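PDB 3AJX: 3-hexulose-6-phosphate synthase from Mycobacterium gastri, which is a magnesium-binding TIM-barrel enzyme of the orotidine 5'-phosphate decarboxylase/HUMPS family, found here as an assembly of two subunits. Local coordinates for residues A58-M63 and E67-I72; I72-K75 and L80-V83; G149-G154 and I172-K177. The protein carries 1 engineered substitution. All coordinates share one frame; numbering follows the deposited sequence.

Interaction 1. Residues A58-M63 and E67-I72; sequences ADMKTM and ELEADI. With MG (magnesium ion), chain F.
Thr62 and Glu69 join the end of strand 55-62 to helix 66-75, the first two elements of a beta-alpha-beta unit of the TIM barrel. The two segments run antiparallel at 171°, and the side chains of Thr62 and Glu69 approach from opposite directions. On the metal side, Asp59 OD2 binds the magnesium ion at 2.1 Å and pairs with Lys61 NZ at 2.8 Å. Met60, two residues before Thr62 and on the same side of the strand, suits its place because its bent, flexible chain can lay CE 3.6 Å from Glu69 O. Glu69 CB lies 3.3 Å from Thr62 OG1; CG, set beside the backbone N (chi1 -72°), stands equally far, 4.0 Å, from OG1 and the methyl CG2 of Thr62. CD faces the same two atoms at similar distances. OE1 takes a 2.7 Å hydrogen bond from Thr62 OG1, which comes from above the carboxylate plane, 40° out of it. Lys37 of the second subunit forms a salt bridge with this OE1 and probably keeps the buried carboxylate ionised. The second oxygen of the Glu69 carboxylate, OE2, accepts from a water at 2.9 Å, which accepts from Met63 N at 3.0 Å.

Interaction 2. Residues I72-K75 and L80-V83; sequences IAFK and LVTV
Thr82 OG1 is gripped by two groups of the neighbouring strand, the backbone N of Lys61 and the carboxylate oxygen OD1 of Asp59, so this hydroxyl ties strand 80-84 to a magnesium ligand. The preceding residue, Val81, turns the other way, as alternate residues of a strand do, and meets the last turn of helix 66-75. This is the return half of a beta-alpha-beta crossover in the TIM barrel: the helix that left strand 55-62 ends here and packs on the next parallel strand. The CA atoms of Ala73 and Val81 are 7.0 Å apart, and the small Ala73 sets its CB 3.6 Å from Val81 CG1. That same methyl also lies over one face of the Phe74 ring, 3.9 Å from its centroid and 29° off the normal, a CH-pi contact. It is displaced toward the ring atom CE2, which it approaches to 3.4 Å. The second branch, CG2, comes equally near Phe74 CZ, at 3.4 Å. Val81 carries its two methyls on adjoining staggered positions, CG1 beside the backbone N (chi1 -60°) and CG2 between N and the carbonyl carbon, and the pair thus presents a forked surface to the ring. Leu80 takes part mainly through its backbone: its CA sits at the ring edge, 4.1 Å from Phe74 CE2, while its CB points away from the helix and its side chain touches Ile55 and Phe57 of strand 55-62. Ala99 of helix 89-102 also packs on the ring, and Val106 of the next strand on Val81. With only carbon atoms meeting between helix and strand, the contact depends on shape and on excluding water, whereas the polar bonds of this strand are made on its other face and along its edges.

Interaction 3. Residues G149-G154 and I172-K177; sequences GLLAAG and IPAVQK
Leu151 and Val175 bring helices 148-157 and 172-177 to their closest backbone approach within these segments, with CA atoms 6.6 Å apart. Both helices belong to the outer layer of the TIM barrel, and strand 161-164 lies between them in sequence. Leu151 carries the contact from its side: CG stands beside the backbone N (chi1 -56°), and the side chain reaches the other helix with its two terminal methyls. CD1 lies 3.7 Å from Ala174 O and 3.8 Å from Ala174 CB. CD2 instead packs on Val175, 3.9 Å from its CA and 4.0 Å from CG2. Val175 places that methyl beside its own backbone N, and the two side chains cross at about a right angle. A branched leucine suits this place because one residue can rest on two consecutive positions of the facing helix, while the small Ala174 lets the methyl come near the backbone. On the barrel side of both helices, Val163 of strand 161-164 touches Leu151 and Val175 alike, and Ala183 of strand 182-185 also touches Val175. Cohesion is van der Waals and hydrophobic; without directional bonds here, helix orientation is probably set largely by packing on the strands.

Overall arrangement
Interactions 1 and 2 hold the same beta-alpha-beta unit, the first joining helix 66-75 to strand 55-62 and the second joining it to strand 80-84; they share Ile72, and their centres are about 5 Å apart. Interaction 3 lies on the opposite side of the chain's centre, about 26 to 27 Å away between centres, and joins two helices of the outer layer. Each is largely buried, with one partly exposed residue. Their chemistry follows their place: beside the metal and the second subunit, interaction 1 adds charged and water-mediated bonds to its apolar packing, whereas interaction 2, between helix and strand, and interaction 3, between helices, are apolar.

Interaction 1. Residues A58-M63 and E67-I72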
ATOM      1  N   ALA A  58       2.726  -5.867  11.083  1.00  8.13           N
ATOM      2  CA  ALA A  58       3.255  -4.978  10.044  1.00  6.96           C
ATOM      3  C   ALA A  58       2.125  -4.644   9.074  1.00  6.96           C
ATOM      4  O   ALA A  58       1.670  -5.514   8.329  1.00  6.44           O
ATOM      5  CB  ALA A  58       4.417  -5.653   9.304  1.00  6.87           C
ATOM      6  N   ASP A  59       1.674  -3.391   9.099  1.00  7.30           N
ATOM      7  CA  ASP A  59       0.573  -2.948   8.245  1.00  7.67           C
ATOM      8  C   ASP A  59       1.055  -2.624   6.834  1.00  7.72           C
ATOM      9  O   ASP A  59       1.063  -1.463   6.408  1.00  7.38           O
ATOM     10  CB  ASP A  59      -0.101  -1.716   8.858  1.00  9.71           C
ATOM     11  CG  ASP A  59      -1.546  -1.560   8.419  1.00 11.48           C
ATOM     12  OD1 ASP A  59      -1.976  -2.282   7.497  1.00  9.46           O
ATOM     13  OD2 ASP A  59      -2.254  -0.710   8.999  1.00 13.01           O
ATOM     14  N   MET A  60       1.447  -3.665   6.108  1.00  6.47           N
ATOM     15  CA  MET A  60       1.945  -3.521   4.744  1.00  6.74           C
ATOM     16  C   MET A  60       0.869  -3.071   3.760  1.00  6.81           C
ATOM     17  O   MET A  60       1.156  -2.343   2.810  1.00  8.02           O
ATOM     18  CB  MET A  60       2.523  -4.858   4.265  1.00  7.91           C
ATOM     19  CG  MET A  60       3.698  -5.383   5.068  1.00  6.50           C
ATOM     20  SD  MET A  60       5.213  -4.433   4.802  1.00  9.56           S
ATOM     21  CE  MET A  60       5.854  -5.189   3.290  1.00  9.35           C
ATOM     22  N   LYS A  61      -0.370  -3.500   4.003  1.00  7.05           N
ATOM     23  CA  LYS A  61      -1.490  -3.191   3.114  1.00  7.76           C
ATOM     24  C   LYS A  61      -1.107  -3.587   1.691  1.00  7.69           C
ATOM     25  O   LYS A  61      -1.319  -2.841   0.735  1.00  7.95           O
ATOM     26  CB  LYS A  61      -1.867  -1.705   3.172  1.00  8.61           C
ATOM     27  CG  LYS A  61      -2.712  -1.331   4.385  1.00  9.16           C
ATOM     28  CD  LYS A  61      -3.261   0.083   4.263  1.00  8.92           C
ATOM     29  CE  LYS A  61      -4.132   0.454   5.454  1.00 11.69           C
ATOM     30  NZ  LYS A  61      -3.363   0.449   6.730  1.00 17.20           N
ATOM     31  N   THR A  62      -0.541  -4.782   1.572  1.00  6.78           N
ATOM     32  CA  THR A  62      -0.113  -5.310   0.284  1.00  5.94           C
ATOM     33  C   THR A  62      -1.230  -5.354  -0.754  1.00  6.09           C
ATOM     34  O   THR A  62      -2.343  -5.798  -0.470  1.00  6.37           O
ATOM     35  CB  THR A  62       0.466  -6.711   0.463  1.00  7.21           C
ATOM     36  OG1 THR A  62       1.574  -6.636   1.367  1.00  7.61           O
ATOM     37  CG2 THR A  62       0.931  -7.281  -0.874  1.00  8.47           C
ATOM     38  N   MET A  63      -0.920  -4.899  -1.964  1.00  6.00           N
ATOM     39  CA  MET A  63      -1.900  -4.887  -3.043  1.00  6.95           C
ATOM     40  C   MET A  63      -1.484  -5.815  -4.182  1.00  8.87           C
ATOM     41  O   MET A  63      -2.313  -6.226  -4.989  1.00  9.90           O
ATOM     42  CB  MET A  63      -2.069  -3.464  -3.570  1.00  8.06           C
ATOM     43  CG  MET A  63      -3.144  -3.300  -4.631  1.00  9.07           C
ATOM     44  SD  MET A  63      -4.800  -3.708  -4.040  1.00 10.98           S
ATOM     45  CE  MET A  63      -5.634  -4.014  -5.600  1.00 15.28           C
ATOM     46  N   GLU A  67       3.011 -12.876  -1.867  1.00  7.89           N
ATOM     47  CA  GLU A  67       3.987 -13.743  -1.224  1.00  7.39           C
ATOM     48  C   GLU A  67       5.269 -12.985  -0.896  1.00  8.70           C
ATOM     49  O   GLU A  67       5.813 -13.126   0.198  1.00  8.20           O
ATOM     50  CB  GLU A  67       4.301 -14.935  -2.122  1.00  9.19           C
ATOM     51  CG  GLU A  67       5.133 -16.007  -1.448  1.00 10.61           C
ATOM     52  CD  GLU A  67       5.440 -17.149  -2.384  1.00 11.82           C
ATOM     53  OE1 GLU A  67       6.046 -16.888  -3.446  1.00 14.41           O
ATOM     54  OE2 GLU A  67       5.067 -18.296  -2.071  1.00 12.19           O
ATOM     55  N   LEU A  68       5.744 -12.175  -1.837  1.00  8.67           N
ATOM     56  CA  LEU A  68       6.973 -11.421  -1.621  1.00  8.95           C
ATOM     57  C   LEU A  68       6.884 -10.419  -0.473  1.00  9.38           C
ATOM     58  O   LEU A  68       7.732 -10.421   0.419  1.00  9.39           O
ATOM     59  CB  LEU A  68       7.382 -10.686  -2.900  1.00  8.88           C
ATOM     60  CG  LEU A  68       8.640  -9.814  -2.784  1.00 10.10           C
ATOM     61  CD1 LEU A  68       9.840 -10.671  -2.369  1.00 10.28           C
ATOM     62  CD2 LEU A  68       8.907  -9.133  -4.115  1.00 13.14           C
ATOM     63  N   GLU A  69       5.866  -9.562  -0.489  1.00  8.26           N
ATOM     64  CA  GLU A  69       5.725  -8.571   0.572  1.00  7.90           C
ATOM     65  C   GLU A  69       5.517  -9.214   1.936  1.00  7.86           C
ATOM     66  O   GLU A  69       6.046  -8.741   2.941  1.00  8.02           O
ATOM     67  CB  GLU A  69       4.581  -7.593   0.264  1.00  8.04           C
ATOM     68  CG  GLU A  69       4.910  -6.628  -0.868  1.00 10.29           C
ATOM     69  CD  GLU A  69       4.115  -5.334  -0.807  1.00 11.75           C
ATOM     70  OE1 GLU A  69       3.447  -5.081   0.220  1.00 11.50           O
ATOM     71  OE2 GLU A  69       4.176  -4.561  -1.786  1.00 13.42           O
ATOM     72  N   ALA A  70       4.754 -10.298   1.980  1.00  7.78           N
ATOM     73  CA  ALA A  70       4.524 -10.974   3.246  1.00  7.59           C
ATOM     74  C   ALA A  70       5.846 -11.564   3.730  1.00  8.34           C
ATOM     75  O   ALA A  70       6.229 -11.395   4.888  1.00 10.05           O
ATOM     76  CB  ALA A  70       3.491 -12.078   3.075  1.00  8.03           C
ATOM     77  N   ASP A  71       6.551 -12.240   2.830  1.00  8.55           N
ATOM     78  CA  ASP A  71       7.812 -12.867   3.191  1.00  8.58           C
ATOM     79  C   ASP A  71       8.851 -11.905   3.757  1.00  9.45           C
ATOM     80  O   ASP A  71       9.449 -12.182   4.798  1.00  9.09           O
ATOM     81  CB  ASP A  71       8.408 -13.598   1.989  1.00  9.43           C
ATOM     82  CG  ASP A  71       9.322 -14.733   2.401  1.00 10.87           C
ATOM     83  OD1 ASP A  71       8.849 -15.643   3.114  1.00  9.43           O
ATOM     84  OD2 ASP A  71      10.508 -14.718   2.019  1.00 11.11           O
ATOM     85  N   ILE A  72       9.077 -10.780   3.091  1.00  8.62           N
ATOM     86  CA  ILE A  72      10.087  -9.857   3.592  1.00  8.28           C
ATOM     87  C   ILE A  72       9.698  -9.244   4.935  1.00  8.16           C
ATOM     88  O   ILE A  72      10.563  -8.984   5.775  1.00  9.67           O
ATOM     89  CB  ILE A  72      10.430  -8.754   2.548  1.00  8.27           C
ATOM     90  CG1 ILE A  72       9.215  -7.863   2.270  1.00  8.39           C
ATOM     91  CG2 ILE A  72      10.940  -9.412   1.265  1.00  9.13           C
ATOM     92  CD1 ILE A  72       9.497  -6.755   1.255  1.00 10.86           C
TER
HETATM   93 MG    MG F9100      -3.831  -0.274  10.305  1.00 34.73          MG
HETATM   94  O   HOH W   1       1.639  -3.548  -2.698  1.00 13.58           O
HETATM   95  O   HOH W   2      -5.100   0.503   8.925  1.00 35.86           O
HETATM   96  O   HOH W   3      -4.535  -0.618  11.692  1.00 24.13           O
HETATM   97  O   HOH W   4      -4.526  -2.103   9.416  1.00 29.58           O

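Interaction 2. Residues I72-K75 and L80-V83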
ATOM      1  N   ILE A  72       9.077 -10.780   3.091  1.00  8.62           N
ATOM      2  CA  ILE A  72      10.087  -9.857   3.592  1.00  8.28           C
ATOM      3  C   ILE A  72       9.698  -9.244   4.935  1.00  8.16           C
ATOM      4  O   ILE A  72      10.563  -8.984   5.775  1.00  9.67           O
ATOM      5  CB  ILE A  72      10.430  -8.754   2.548  1.00  8.27           C
ATOM      6  CG1 ILE A  72       9.215  -7.863   2.270  1.00  8.39           C
ATOM      7  CG2 ILE A  72      10.940  -9.412   1.265  1.00  9.13           C
ATOM      8  CD1 ILE A  72       9.497  -6.755   1.255  1.00 10.86           C
ATOM      9  N   ALA A  73       8.401  -9.034   5.155  1.00  8.44           N
ATOM     10  CA  ALA A  73       7.938  -8.473   6.422  1.00  7.41           C
ATOM     11  C   ALA A  73       8.094  -9.511   7.539  1.00  7.95           C
ATOM     12  O   ALA A  73       8.519  -9.184   8.651  1.00  8.18           O
ATOM     13  CB  ALA A  73       6.478  -8.032   6.298  1.00  8.01           C
ATOM     14  N   PHE A  74       7.748 -10.762   7.246  1.00  7.89           N
ATOM     15  CA  PHE A  74       7.881 -11.837   8.227  1.00  9.62           C
ATOM     16  C   PHE A  74       9.349 -12.028   8.593  1.00 10.26           C
ATOM     17  O   PHE A  74       9.695 -12.166   9.768  1.00 10.06           O
ATOM     18  CB  PHE A  74       7.324 -13.152   7.666  1.00  9.18           C
ATOM     19  CG  PHE A  74       5.819 -13.215   7.624  1.00  9.13           C
ATOM     20  CD1 PHE A  74       5.172 -13.823   6.552  1.00  8.83           C
ATOM     21  CD2 PHE A  74       5.052 -12.693   8.660  1.00  8.92           C
ATOM     22  CE1 PHE A  74       3.785 -13.911   6.512  1.00 10.11           C
ATOM     23  CE2 PHE A  74       3.657 -12.778   8.629  1.00  8.92           C
ATOM     24  CZ  PHE A  74       3.025 -13.389   7.552  1.00  9.67           C
ATOM     25  N   LYS A  75      10.210 -12.031   7.581  1.00 10.36           N
ATOM     26  CA  LYS A  75      11.637 -12.213   7.809  1.00 10.19           C
ATOM     27  C   LYS A  75      12.230 -11.059   8.604  1.00 10.06           C
ATOM     28  O   LYS A  75      13.226 -11.230   9.310  1.00 11.18           O
ATOM     29  CB  LYS A  75      12.366 -12.372   6.473  1.00 11.47           C
ATOM     30  CG  LYS A  75      12.123 -13.734   5.832  1.00 13.59           C
ATOM     31  CD  LYS A  75      12.917 -13.934   4.552  1.00 12.73           C
ATOM     32  CE  LYS A  75      12.796 -15.380   4.079  1.00 17.69           C
ATOM     33  NZ  LYS A  75      13.702 -15.682   2.936  1.00 17.30           N
ATOM     34  N   LEU A  80       2.527 -10.824  12.128  1.00  7.90           N
ATOM     35  CA  LEU A  80       1.317 -10.682  11.329  1.00  8.08           C
ATOM     36  C   LEU A  80       1.547  -9.598  10.284  1.00  8.88           C
ATOM     37  O   LEU A  80       2.236  -8.613  10.547  1.00  8.44           O
ATOM     38  CB  LEU A  80       0.134 -10.273  12.214  1.00  8.48           C
ATOM     39  CG  LEU A  80      -0.333 -11.249  13.300  1.00  7.24           C
ATOM     40  CD1 LEU A  80      -1.330 -10.547  14.219  1.00  8.09           C
ATOM     41  CD2 LEU A  80      -0.952 -12.477  12.656  1.00  8.98           C
ATOM     42  N   VAL A  81       0.969  -9.784   9.101  1.00  8.32           N
ATOM     43  CA  VAL A  81       1.097  -8.811   8.026  1.00  9.26           C
ATOM     44  C   VAL A  81      -0.271  -8.604   7.395  1.00  8.45           C
ATOM     45  O   VAL A  81      -1.084  -9.526   7.359  1.00  8.55           O
ATOM     46  CB  VAL A  81       2.072  -9.295   6.929  1.00 11.43           C
ATOM     47  CG1 VAL A  81       3.449  -9.535   7.523  1.00 12.94           C
ATOM     48  CG2 VAL A  81       1.538 -10.557   6.279  1.00 14.45           C
ATOM     49  N   THR A  82      -0.526  -7.392   6.915  1.00  6.14           N
ATOM     50  CA  THR A  82      -1.803  -7.106   6.278  1.00  5.88           C
ATOM     51  C   THR A  82      -1.709  -7.097   4.768  1.00  6.05           C
ATOM     52  O   THR A  82      -0.705  -6.673   4.191  1.00  7.99           O
ATOM     53  CB  THR A  82      -2.397  -5.738   6.699  1.00  6.31           C
ATOM     54  OG1 THR A  82      -1.474  -4.684   6.406  1.00  6.76           O
ATOM     55  CG2 THR A  82      -2.727  -5.736   8.166  1.00  6.09           C
ATOM     56  N   VAL A  83      -2.777  -7.583   4.144  1.00  6.76           N
ATOM     57  CA  VAL A  83      -2.926  -7.611   2.698  1.00  6.15           C
ATOM     58  C   VAL A  83      -4.304  -6.994   2.513  1.00  6.43           C
ATOM     59  O   VAL A  83      -5.208  -7.265   3.304  1.00  7.29           O
ATOM     60  CB  VAL A  83      -2.949  -9.050   2.145  1.00  7.94           C
ATOM     61  CG1 VAL A  83      -3.192  -9.028   0.635  1.00  8.26           C
ATOM     62  CG2 VAL A  83      -1.646  -9.750   2.466  1.00  9.80           C
TER

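Interaction 3. Residues G149-G154 and I172-K177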
ATOM      1  N   GLY A 149     -21.251   0.643  11.674  1.00 20.53           N
ATOM      2  CA  GLY A 149     -21.274   0.003  10.373  1.00 19.12           C
ATOM      3  C   GLY A 149     -20.233  -1.102  10.336  1.00 17.45           C
ATOM      4  O   GLY A 149     -20.461  -2.173   9.772  1.00 16.49           O
ATOM      5  N   LEU A 150     -19.081  -0.836  10.945  1.00 15.56           N
ATOM      6  CA  LEU A 150     -17.999  -1.814  10.997  1.00 14.68           C
ATOM      7  C   LEU A 150     -18.374  -2.962  11.926  1.00 13.32           C
ATOM      8  O   LEU A 150     -18.079  -4.122  11.642  1.00 13.50           O
ATOM      9  CB  LEU A 150     -16.708  -1.158  11.501  1.00 11.79           C
ATOM     10  CG  LEU A 150     -16.099  -0.048  10.644  1.00 12.45           C
ATOM     11  CD1 LEU A 150     -14.935   0.586  11.391  1.00 11.85           C
ATOM     12  CD2 LEU A 150     -15.636  -0.613   9.304  1.00 13.59           C
ATOM     13  N   LEU A 151     -19.023  -2.637  13.039  1.00 14.24           N
ATOM     14  CA  LEU A 151     -19.422  -3.657  13.997  1.00 13.50           C
ATOM     15  C   LEU A 151     -20.482  -4.571  13.390  1.00 12.42           C
ATOM     16  O   LEU A 151     -20.449  -5.787  13.590  1.00 12.88           O
ATOM     17  CB  LEU A 151     -19.953  -3.009  15.282  1.00 14.10           C
ATOM     18  CG  LEU A 151     -18.997  -2.033  15.979  1.00 14.49           C
ATOM     19  CD1 LEU A 151     -19.607  -1.553  17.288  1.00 17.24           C
ATOM     20  CD2 LEU A 151     -17.667  -2.712  16.242  1.00 16.05           C
ATOM     21  N   ALA A 152     -21.415  -3.986  12.643  1.00 12.01           N
ATOM     22  CA  ALA A 152     -22.470  -4.761  12.000  1.00 13.37           C
ATOM     23  C   ALA A 152     -21.858  -5.716  10.983  1.00 13.02           C
ATOM     24  O   ALA A 152     -22.266  -6.874  10.875  1.00 14.09           O
ATOM     25  CB  ALA A 152     -23.463  -3.826  11.311  1.00 14.27           C
ATOM     26  N   ALA A 153     -20.872  -5.229  10.238  1.00 12.42           N
ATOM     27  CA  ALA A 153     -20.212  -6.050   9.235  1.00 12.42           C
ATOM     28  C   ALA A 153     -19.457  -7.187   9.909  1.00 11.50           C
ATOM     29  O   ALA A 153     -19.475  -8.318   9.430  1.00 11.50           O
ATOM     30  CB  ALA A 153     -19.255  -5.201   8.402  1.00 12.56           C
ATOM     31  N   GLY A 154     -18.798  -6.887  11.024  1.00 12.07           N
ATOM     32  CA  GLY A 154     -18.059  -7.916  11.735  1.00 11.13           C
ATOM     33  C   GLY A 154     -18.970  -9.029  12.220  1.00 11.50           C
ATOM     34  O   GLY A 154     -18.654 -10.214  12.088  1.00 10.92           O
ATOM     35  N   ILE A 172     -15.132   0.872  23.345  1.00 13.63           N
ATOM     36  CA  ILE A 172     -14.565  -0.454  23.567  1.00 13.42           C
ATOM     37  C   ILE A 172     -15.669  -1.476  23.859  1.00 13.79           C
ATOM     38  O   ILE A 172     -15.664  -2.570  23.304  1.00 12.44           O
ATOM     39  CB  ILE A 172     -13.534  -0.439  24.730  1.00 12.96           C
ATOM     40  CG1 ILE A 172     -12.190   0.097  24.225  1.00 11.83           C
ATOM     41  CG2 ILE A 172     -13.356  -1.842  25.311  1.00 11.22           C
ATOM     42  CD1 ILE A 172     -11.462  -0.850  23.274  1.00 12.60           C
ATOM     43  N   PRO A 173     -16.633  -1.131  24.735  1.00 14.37           N
ATOM     44  CA  PRO A 173     -17.708  -2.084  25.039  1.00 15.37           C
ATOM     45  C   PRO A 173     -18.486  -2.537  23.807  1.00 14.40           C
ATOM     46  O   PRO A 173     -18.792  -3.719  23.661  1.00 14.37           O
ATOM     47  CB  PRO A 173     -18.583  -1.311  26.023  1.00 15.28           C
ATOM     48  CG  PRO A 173     -17.580  -0.485  26.760  1.00 14.54           C
ATOM     49  CD  PRO A 173     -16.711   0.037  25.631  1.00 14.92           C
ATOM     50  N   ALA A 174     -18.805  -1.598  22.921  1.00 14.56           N
ATOM     51  CA  ALA A 174     -19.551  -1.929  21.713  1.00 13.87           C
ATOM     52  C   ALA A 174     -18.729  -2.839  20.802  1.00 14.60           C
ATOM     53  O   ALA A 174     -19.262  -3.760  20.188  1.00 13.29           O
ATOM     54  CB  ALA A 174     -19.939  -0.655  20.971  1.00 15.40           C
ATOM     55  N   VAL A 175     -17.430  -2.574  20.720  1.00 13.67           N
ATOM     56  CA  VAL A 175     -16.541  -3.377  19.887  1.00 13.01           C
ATOM     57  C   VAL A 175     -16.461  -4.809  20.409  1.00 14.19           C
ATOM     58  O   VAL A 175     -16.516  -5.767  19.635  1.00 12.75           O
ATOM     59  CB  VAL A 175     -15.121  -2.759  19.841  1.00 13.05           C
ATOM     60  CG1 VAL A 175     -14.150  -3.699  19.134  1.00 12.91           C
ATOM     61  CG2 VAL A 175     -15.170  -1.425  19.114  1.00 13.43           C
ATOM     62  N   GLN A 176     -16.340  -4.956  21.722  1.00 14.62           N
ATOM     63  CA  GLN A 176     -16.257  -6.283  22.318  1.00 14.89           C
ATOM     64  C   GLN A 176     -17.592  -7.020  22.194  1.00 15.64           C
ATOM     65  O   GLN A 176     -17.621  -8.218  21.920  1.00 13.87           O
ATOM     66  CB  GLN A 176     -15.834  -6.176  23.784  1.00 15.06           C
ATOM     67  CG  GLN A 176     -15.668  -7.513  24.483  1.00 15.51           C
ATOM     68  CD  GLN A 176     -14.806  -7.414  25.725  1.00 17.11           C
ATOM     69  OE1 GLN A 176     -14.786  -6.382  26.398  1.00 17.93           O
ATOM     70  NE2 GLN A 176     -14.095  -8.491  26.042  1.00 17.11           N
ATOM     71  N   LYS A 177     -18.693  -6.296  22.380  1.00 16.53           N
ATOM     72  CA  LYS A 177     -20.026  -6.888  22.279  1.00 17.56           C
ATOM     73  C   LYS A 177     -20.298  -7.425  20.873  1.00 17.47           C
ATOM     74  O   LYS A 177     -21.031  -8.403  20.704  1.00 18.17           O
ATOM     75  CB  LYS A 177     -21.092  -5.850  22.647  1.00 19.96           C
ATOM     76  CG  LYS A 177     -22.522  -6.370  22.578  1.00 25.24           C
ATOM     77  CD  LYS A 177     -23.521  -5.255  22.866  1.00 28.84           C
ATOM     78  CE  LYS A 177     -24.953  -5.750  22.758  1.00 31.65           C
ATOM     79  NZ  LYS A 177     -25.249  -6.808  23.763  1.00 33.97           N
TER